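Side-chain contacts in GlcNAc Inducible Gene 2, GIG2 (Candida albicans, PDB 6AKZ), which binds an iron(III) ion and is probably an oxygenase of the DUF1479 family in the cupin clan: residues 44-49 with 278-283; 211-214 with 220-223; 428-431 with 436-439. One frame throughout, in Å; residues are numbered along the deposited sequence.

From the N terminus, the chain first runs through helix 32-56, whose middle is met 229 residues later by helix 278-287; this is interaction 1, the long-range closure of the set. Interaction 2 is nested inside that loop: 211-214 and 220-223 pack across a five-residue turn. The two contacts touch, because Ile213 lies against Met282 and Ala283 while Ala223 meets Leu278, so helix 278-287 is gripped by helix 32-56 and by the 211-223 region together. Interaction 3 follows in series, closing a short loop between helix 426-431 and the segment leading to helix 445-460. Its centre is about 40 Å from that of interaction 1, on the opposite side of the chain's centre.

Interaction 1 (44-49 with 278-283); sequences VEINKE and LKLSMA
Glu45, Ile46 and Glu49 all close on a single residue, Leu280, where helix 32-56 packs across the first turns of helix 278-287 in this cupin-clan protein. The two short helical segments cross at 136°, with axes 10.5 Å apart at their closest, and Leu280 projects from helix 278-287 to bridge the separation. Glu45 comes first along the chain. Its CB rests 4.1 Å from Leu280 CD2, but a bend at chi2 (-48°) then carries the carboxylate away, so that of this side chain CB does the touching, beside the residue's own carbonyl oxygen, which faces Leu280 CD1. Ile46 follows, and it runs past Leu280 in the opposite direction: CG1 lies 4.1 Å from Leu280 CB, and the extended end of the chain takes CD1 to within 4.0 Å of Leu280 O. One turn further on, a chi1 of 175° points CG of Glu49 away from the backbone nitrogen, and the straight chain passes obliquely over the leucine tip, with Leu280 CD1 3.6 Å from Glu49 CD. The Leu280 side chain also touches Leu42 and Phe50 of helix 32-56, and Trp218. The carboxylate of Glu49 is anchored on Ser277, through a hydrogen bond between OE2 and the serine OG, just ahead of helix 278-287, where the helix dipole would probably suit a negative charge. Water 1 adds a second link to this first turn: it accepts from Leu280 N at 3.0 Å and gives only a weak bond to Glu49 OE2, 3.5 Å away.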
loop_
_atom_site.group_PDB
_atom_site.type_symbol
_atom_site.label_atom_id
_atom_site.label_comp_id
_atom_site.label_asym_id
_atom_site.label_seq_id
_atom_site.Cartn_x
_atom_site.Cartn_y
_atom_site.Cartn_z
ATOM N N VAL A 44 12.894 -13.561 -19.352
ATOM C CA VAL A 44 12.424 -13.637 -20.702
ATOM C C VAL A 44 11.033 -12.972 -20.750
ATOM O O VAL A 44 10.835 -12.096 -21.544
ATOM C CB VAL A 44 12.381 -15.093 -21.203
ATOM C CG1 VAL A 44 11.605 -15.194 -22.516
ATOM C CG2 VAL A 44 13.817 -15.639 -21.312
ATOM N N GLU A 45 10.163 -13.316 -19.793
ATOM C CA GLU A 45 8.788 -12.744 -19.698
ATOM C C GLU A 45 8.837 -11.244 -19.422
ATOM O O GLU A 45 8.001 -10.493 -19.999
ATOM C CB GLU A 45 7.906 -13.401 -18.636
ATOM C CG GLU A 45 7.527 -14.840 -18.979
ATOM C CD GLU A 45 7.030 -14.985 -20.413
ATOM O OE1 GLU A 45 5.957 -14.395 -20.710
ATOM O OE2 GLU A 45 7.755 -15.584 -21.258
ATOM N N ILE A 46 9.730 -10.829 -18.528
ATOM C CA ILE A 46 9.886 -9.411 -18.231
ATOM C C ILE A 46 10.207 -8.626 -19.531
ATOM O O ILE A 46 9.566 -7.591 -19.830
ATOM C CB ILE A 46 10.888 -9.147 -17.122
ATOM C CG1 ILE A 46 10.218 -9.417 -15.767
ATOM C CG2 ILE A 46 11.480 -7.776 -17.173
ATOM C CD1 ILE A 46 11.127 -9.174 -14.540
ATOM N N ASN A 47 11.142 -9.130 -20.333
ATOM C CA ASN A 47 11.539 -8.361 -21.516
ATOM C C ASN A 47 10.397 -8.229 -22.517
ATOM O O ASN A 47 10.170 -7.140 -23.074
ATOM C CB ASN A 47 12.792 -8.940 -22.147
ATOM C CG ASN A 47 13.456 -7.940 -23.076
ATOM O OD1 ASN A 47 13.437 -6.722 -22.825
ATOM N ND2 ASN A 47 13.978 -8.425 -24.182
ATOM N N LYS A 48 9.620 -9.280 -22.677
ATOM C CA LYS A 48 8.459 -9.226 -23.514
ATOM C C LYS A 48 7.375 -8.275 -22.968
ATOM O O LYS A 48 6.919 -7.382 -23.695
ATOM C CB LYS A 48 7.817 -10.585 -23.721
ATOM C CG LYS A 48 8.581 -11.557 -24.593
ATOM C CD LYS A 48 8.027 -12.993 -24.517
ATOM C CE LYS A 48 6.504 -13.103 -24.509
ATOM N NZ LYS A 48 5.866 -12.574 -25.761
ATOM N N GLU A 49 7.029 -8.408 -21.680
ATOM C CA GLU A 49 5.819 -7.742 -21.173
ATOM C C GLU A 49 6.186 -6.283 -20.900
ATOM O O GLU A 49 5.354 -5.400 -21.150
ATOM C CB GLU A 49 5.309 -8.389 -19.906
ATOM C CG GLU A 49 4.117 -7.643 -19.278
ATOM C CD GLU A 49 3.356 -8.382 -18.185
ATOM O OE1 GLU A 49 2.797 -9.462 -18.495
ATOM O OE2 GLU A 49 3.257 -7.877 -17.016
ATOM N N LEU A 278 2.164 -6.771 -11.581
ATOM C CA LEU A 278 2.338 -7.058 -10.165
ATOM C C LEU A 278 3.184 -8.319 -9.934
ATOM O O LEU A 278 4.153 -8.301 -9.167
ATOM C CB LEU A 278 0.942 -7.122 -9.487
ATOM C CG LEU A 278 0.875 -7.440 -8.028
ATOM C CD1 LEU A 278 1.681 -6.444 -7.219
ATOM C CD2 LEU A 278 -0.630 -7.350 -7.621
ATOM N N LYS A 279 2.786 -9.422 -10.569
ATOM C CA LYS A 279 3.449 -10.675 -10.419
ATOM C C LYS A 279 4.866 -10.635 -10.920
ATOM O O LYS A 279 5.761 -11.114 -10.200
ATOM C CB LYS A 279 2.700 -11.812 -11.114
ATOM C CG LYS A 279 3.190 -13.213 -10.829
ATOM C CD LYS A 279 2.516 -14.196 -11.795
ATOM C CE LYS A 279 1.098 -14.505 -11.406
ATOM N NZ LYS A 279 0.451 -15.304 -12.470
ATOM N N LEU A 280 5.113 -10.147 -12.119
ATOM C CA LEU A 280 6.494 -10.102 -12.610
ATOM C C LEU A 280 7.367 -9.228 -11.748
ATOM O O LEU A 280 8.554 -9.546 -11.488
ATOM C CB LEU A 280 6.541 -9.644 -14.069
ATOM C CG LEU A 280 5.964 -10.567 -15.086
ATOM C CD1 LEU A 280 6.093 -10.015 -16.475
ATOM C CD2 LEU A 280 6.560 -11.942 -15.018
ATOM N N SER A 281 6.823 -8.087 -11.319
ATOM C CA SER A 281 7.536 -7.222 -10.410
ATOM C C SER A 281 8.051 -7.921 -9.126
ATOM O O SER A 281 9.216 -7.807 -8.767
ATOM C CB SER A 281 6.748 -5.978 -10.054
ATOM O OG SER A 281 6.656 -5.028 -11.126
ATOM N N MET A 282 7.158 -8.567 -8.420
ATOM C CA MET A 282 7.531 -9.191 -7.185
ATOM C C MET A 282 8.383 -10.469 -7.352
ATOM O O MET A 282 9.181 -10.781 -6.510
ATOM C CB MET A 282 6.318 -9.430 -6.278
ATOM C CG MET A 282 5.660 -8.155 -5.756
ATOM S SD MET A 282 6.806 -7.008 -4.980
ATOM C CE MET A 282 7.516 -7.955 -3.643
ATOM N N ALA A 283 8.220 -11.171 -8.440
ATOM C CA ALA A 283 9.078 -12.335 -8.720
ATOM C C ALA A 283 10.480 -11.771 -8.843
ATOM O O ALA A 283 11.406 -12.308 -8.300
ATOM C CB ALA A 283 8.616 -13.040 -9.976
HETATM O O HOH W 1 2.872 -9.361 -13.915
#

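Interaction 2 (211-214 with 220-223)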
loop_
_atom_site.group_PDB
_atom_site.type_symbol
_atom_site.label_atom_id
_atom_site.label_comp_id
_atom_site.label_asym_id
_atom_site.label_seq_id
_atom_site.Cartn_x
_atom_site.Cartn_y
_atom_site.Cartn_z
ATOM N N LYS A 211 6.284 -17.595 -0.781
ATOM C CA LYS A 211 6.749 -18.966 -0.876
ATOM C C LYS A 211 6.826 -19.519 -2.306
ATOM O O LYS A 211 7.802 -20.134 -2.647
ATOM C CB LYS A 211 5.810 -19.847 -0.073
ATOM C CG LYS A 211 6.289 -21.288 0.082
ATOM C CD LYS A 211 5.652 -21.861 1.351
ATOM C CE LYS A 211 6.276 -23.161 1.793
ATOM N NZ LYS A 211 5.791 -24.236 0.875
ATOM N N SER A 212 5.801 -19.289 -3.125
ATOM C CA SER A 212 5.744 -19.802 -4.512
ATOM C C SER A 212 6.933 -19.300 -5.319
ATOM O O SER A 212 7.507 -20.047 -6.085
ATOM C CB SER A 212 4.451 -19.378 -5.211
ATOM O OG SER A 212 3.331 -20.122 -4.742
ATOM N N ILE A 213 7.355 -18.068 -5.059
ATOM C CA ILE A 213 8.517 -17.528 -5.740
ATOM C C ILE A 213 9.808 -18.232 -5.261
ATOM O O ILE A 213 10.651 -18.601 -6.065
ATOM C CB ILE A 213 8.575 -16.033 -5.512
ATOM C CG1 ILE A 213 7.321 -15.354 -6.110
ATOM C CG2 ILE A 213 9.893 -15.446 -5.992
ATOM C CD1 ILE A 213 7.257 -13.880 -5.760
ATOM N N PHE A 214 9.965 -18.391 -3.969
ATOM C CA PHE A 214 11.151 -19.018 -3.420
ATOM C C PHE A 214 11.254 -20.510 -3.709
ATOM O O PHE A 214 12.312 -21.130 -3.464
ATOM C CB PHE A 214 11.166 -18.809 -1.944
ATOM C CG PHE A 214 11.361 -17.362 -1.543
ATOM C CD1 PHE A 214 12.301 -16.580 -2.143
ATOM C CD2 PHE A 214 10.552 -16.797 -0.558
ATOM C CE1 PHE A 214 12.509 -15.251 -1.709
ATOM C CE2 PHE A 214 10.739 -15.517 -0.142
ATOM C CZ PHE A 214 11.715 -14.723 -0.692
ATOM N N ASN A 220 2.789 -19.070 -10.281
ATOM C CA ASN A 220 1.600 -19.306 -9.500
ATOM C C ASN A 220 1.447 -18.414 -8.241
ATOM O O ASN A 220 0.574 -18.700 -7.392
ATOM C CB ASN A 220 1.553 -20.769 -9.167
ATOM C CG ASN A 220 1.173 -21.556 -10.389
ATOM O OD1 ASN A 220 0.132 -21.325 -11.017
ATOM N ND2 ASN A 220 2.015 -22.423 -10.763
ATOM N N TRP A 221 2.313 -17.417 -8.085
ATOM C CA TRP A 221 2.158 -16.450 -6.967
ATOM C C TRP A 221 0.843 -15.656 -7.118
ATOM O O TRP A 221 0.583 -15.122 -8.194
ATOM C CB TRP A 221 3.336 -15.508 -6.878
ATOM C CG TRP A 221 3.294 -14.645 -5.682
ATOM C CD1 TRP A 221 3.293 -15.049 -4.380
ATOM C CD2 TRP A 221 3.121 -13.219 -5.664
ATOM N NE1 TRP A 221 3.137 -13.956 -3.561
ATOM C CE2 TRP A 221 3.036 -12.825 -4.331
ATOM C CE3 TRP A 221 3.000 -12.241 -6.661
ATOM C CZ2 TRP A 221 2.917 -11.479 -3.953
ATOM C CZ3 TRP A 221 2.807 -10.919 -6.287
ATOM C CH2 TRP A 221 2.812 -10.546 -4.944
ATOM N N ASP A 222 0.075 -15.626 -6.051
ATOM C CA ASP A 222 -1.229 -14.993 -5.981
ATOM C C ASP A 222 -1.046 -13.837 -4.982
ATOM O O ASP A 222 -1.056 -14.017 -3.768
ATOM C CB ASP A 222 -2.300 -15.969 -5.490
ATOM C CG ASP A 222 -3.711 -15.398 -5.663
ATOM O OD1 ASP A 222 -3.839 -14.153 -5.720
ATOM O OD2 ASP A 222 -4.636 -16.220 -5.748
ATOM N N ALA A 223 -1.026 -12.641 -5.537
ATOM C CA ALA A 223 -0.925 -11.378 -4.726
ATOM C C ALA A 223 -2.136 -10.992 -3.882
ATOM O O ALA A 223 -2.057 -10.066 -3.048
ATOM C CB ALA A 223 -0.610 -10.225 -5.687
#
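Ile213 sets its CD1 methyl over the indole of Trp221, 4.2 Å from the centroid of the five-membered ring and 17° off the ring normal, a CH-pi contact made over the face. The methyl sits off-centre on the whole ring system, and its shortest approach is 4.0 Å from Ile213 CD1 to Trp221 CG. Behind it, Ile213 CG1 lies 4.1 Å from Trp221 CB, so the isoleucine branch covers the root of the tryptophan as well as its ring. Next door, Ser212 brings CB to 4.1 Å from Trp221 N, while its OG stays 4.1 Å from Asn220 O, too far for a bond; this edge of the contact is plain van der Waals packing. The Trp221 side chain leaves its backbone with N and CG on opposite sides of the CA-CB bond (chi1 -173°), which carries the indole on past Ile213 and puts its five-membered ring end under the methyl. In this cupin-clan fold, 220-223 belongs to the loop between helix 211-214 and strand 256-261, and after the five residues 215-219 it folds back on the helix the chain has just left. The opposite face of the indole carries the backbone, with Ala223 N 4.0 Å above the plane over its centre, so the ring is sandwiched between a methyl and a peptide nitrogen. The hydrogen bond from NE1 to Val209 O restrains its rotation, and the ring of Tyr210 meets it with planes at about 30°. Further out, Met282 of helix 278-287 touches Trp221 and Leu287 touches Ile213. The Asn220 side chain is tied by ND2 to Asp217 OD1.

Interaction 3 (428-431 with 436-439)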
loop_
_atom_site.group_PDB
_atom_site.type_symbol
_atom_site.label_atom_id
_atom_site.label_comp_id
_atom_site.label_asym_id
_atom_site.label_seq_id
_atom_site.Cartn_x
_atom_site.Cartn_y
_atom_site.Cartn_z
ATOM N N SER A 428 -19.606 4.464 9.764
ATOM C CA SER A 428 -18.421 5.341 9.735
ATOM C C SER A 428 -17.725 5.415 11.064
ATOM O O SER A 428 -16.508 5.438 11.153
ATOM C CB SER A 428 -18.758 6.750 9.345
ATOM O OG SER A 428 -19.431 6.788 8.134
ATOM N N LYS A 429 -18.498 5.507 12.152
ATOM C CA LYS A 429 -17.900 5.570 13.450
ATOM C C LYS A 429 -17.127 4.267 13.771
ATOM O O LYS A 429 -16.071 4.308 14.387
ATOM C CB LYS A 429 -18.975 5.808 14.536
ATOM C CG LYS A 429 -19.556 7.180 14.488
ATOM C CD LYS A 429 -20.679 7.352 15.419
ATOM C CE LYS A 429 -21.017 8.841 15.476
ATOM N NZ LYS A 429 -22.231 9.023 16.313
ATOM N N ARG A 430 -17.599 3.144 13.272
ATOM C CA ARG A 430 -16.890 1.862 13.502
ATOM C C ARG A 430 -15.564 1.889 12.777
ATOM O O ARG A 430 -14.596 1.476 13.337
ATOM C CB ARG A 430 -17.717 0.698 12.997
ATOM C CG ARG A 430 -18.838 0.346 13.974
ATOM C CD ARG A 430 -19.768 -0.648 13.316
ATOM N NE ARG A 430 -20.846 -0.996 14.253
ATOM C CZ ARG A 430 -22.130 -1.207 13.939
ATOM N NH1 ARG A 430 -22.562 -1.247 12.700
ATOM N NH2 ARG A 430 -22.982 -1.532 14.919
ATOM N N SER A 431 -15.537 2.457 11.574
ATOM C CA SER A 431 -14.272 2.655 10.872
ATOM C C SER A 431 -13.155 3.490 11.572
ATOM O O SER A 431 -11.920 3.325 11.329
ATOM C CB SER A 431 -14.556 3.125 9.422
ATOM O OG SER A 431 -15.266 2.148 8.701
ATOM N N GLU A 436 -18.391 -0.051 18.752
ATOM C CA GLU A 436 -18.089 -1.462 18.676
ATOM C C GLU A 436 -18.683 -2.026 17.386
ATOM O O GLU A 436 -19.694 -1.532 16.826
ATOM C CB GLU A 436 -18.687 -2.238 19.880
ATOM C CG GLU A 436 -18.146 -1.787 21.226
ATOM C CD GLU A 436 -18.974 -0.665 21.911
ATOM O OE1 GLU A 436 -19.523 0.314 21.267
ATOM O OE2 GLU A 436 -19.078 -0.765 23.149
ATOM N N PHE A 437 -18.050 -3.074 16.914
ATOM C CA PHE A 437 -18.499 -3.829 15.715
ATOM C C PHE A 437 -19.653 -4.737 16.022
ATOM O O PHE A 437 -19.730 -5.308 17.083
ATOM C CB PHE A 437 -17.325 -4.622 15.134
ATOM C CG PHE A 437 -16.223 -3.745 14.646
ATOM C CD1 PHE A 437 -16.355 -3.117 13.410
ATOM C CD2 PHE A 437 -15.122 -3.513 15.415
ATOM C CE1 PHE A 437 -15.389 -2.230 12.988
ATOM C CE2 PHE A 437 -14.114 -2.663 14.956
ATOM C CZ PHE A 437 -14.265 -2.034 13.712
ATOM N N GLU A 438 -20.637 -4.748 15.139
ATOM C CA GLU A 438 -21.734 -5.664 15.209
ATOM C C GLU A 438 -21.242 -7.047 14.761
ATOM O O GLU A 438 -20.431 -7.148 13.855
ATOM C CB GLU A 438 -22.853 -5.145 14.281
ATOM C CG GLU A 438 -24.230 -5.723 14.554
ATOM C CD GLU A 438 -25.175 -5.604 13.335
ATOM O OE1 GLU A 438 -25.108 -4.578 12.636
ATOM O OE2 GLU A 438 -25.952 -6.565 13.057
ATOM N N LYS A 439 -21.692 -8.115 15.412
ATOM C CA LYS A 439 -21.408 -9.468 14.950
ATOM C C LYS A 439 -22.708 -10.216 14.868
ATOM O O LYS A 439 -23.151 -10.657 15.915
ATOM C CB LYS A 439 -20.561 -10.226 15.893
ATOM C CG LYS A 439 -19.306 -9.479 16.103
ATOM C CD LYS A 439 -18.509 -10.462 16.844
ATOM C CE LYS A 439 -17.507 -9.836 17.693
ATOM N NZ LYS A 439 -17.631 -8.422 18.013
HETATM O O HOH W 2 -22.331 -1.124 17.718
#
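Arg430 and Glu436 come to a CA-CA distance of 6.3 Å because the chain leaves helix 426-431, turns through four residues and returns as an extended segment. This is a helix-to-loop contact, away from the iron site, in which an arginine of helix 426-431 holds the main chain of the loop leading to helix 445-460. Its CG stands anti to the carbonyl carbon (chi1 -78°), and from there the chain runs extended to NE, which donates to the main-chain Glu436 O over 2.9 Å with a fairly straight N-H...O angle of 163°. That oxygen lies at the edge of the guanidinium, near its plane. Water 2 accepts from Arg430 NH2 at 2.9 Å and donates to Glu436 O at 2.8 Å, so Glu436 O, the water and the NE-CZ-NH2 side of the guanidinium close a small hydrogen-bonded ring. Glu438 approaches differently: its CB lies over one guanidinium face, 3.7 Å from Arg430 NH2. Nearer the helix, Phe437 CE1 packs 3.7 Å from Arg430 CB, and Phe437 CZ lies 3.5 Å from Arg430 O. The ring also rests on Ala454 of helix 445-460, while Phe437 N bonds to Asn455 OD1 and Glu438 O to Arg451 NH1. Glu438 forms no salt bridge: OE1 stays 4.2 Å from Arg430 NH1, well out of the guanidinium plane. The grip on the returning chain therefore rests on one direct and one water-mediated link to a main-chain oxygen, together with packing by Phe437 and Glu438 CB, and the charge of Glu438 probably adds only a mild attraction.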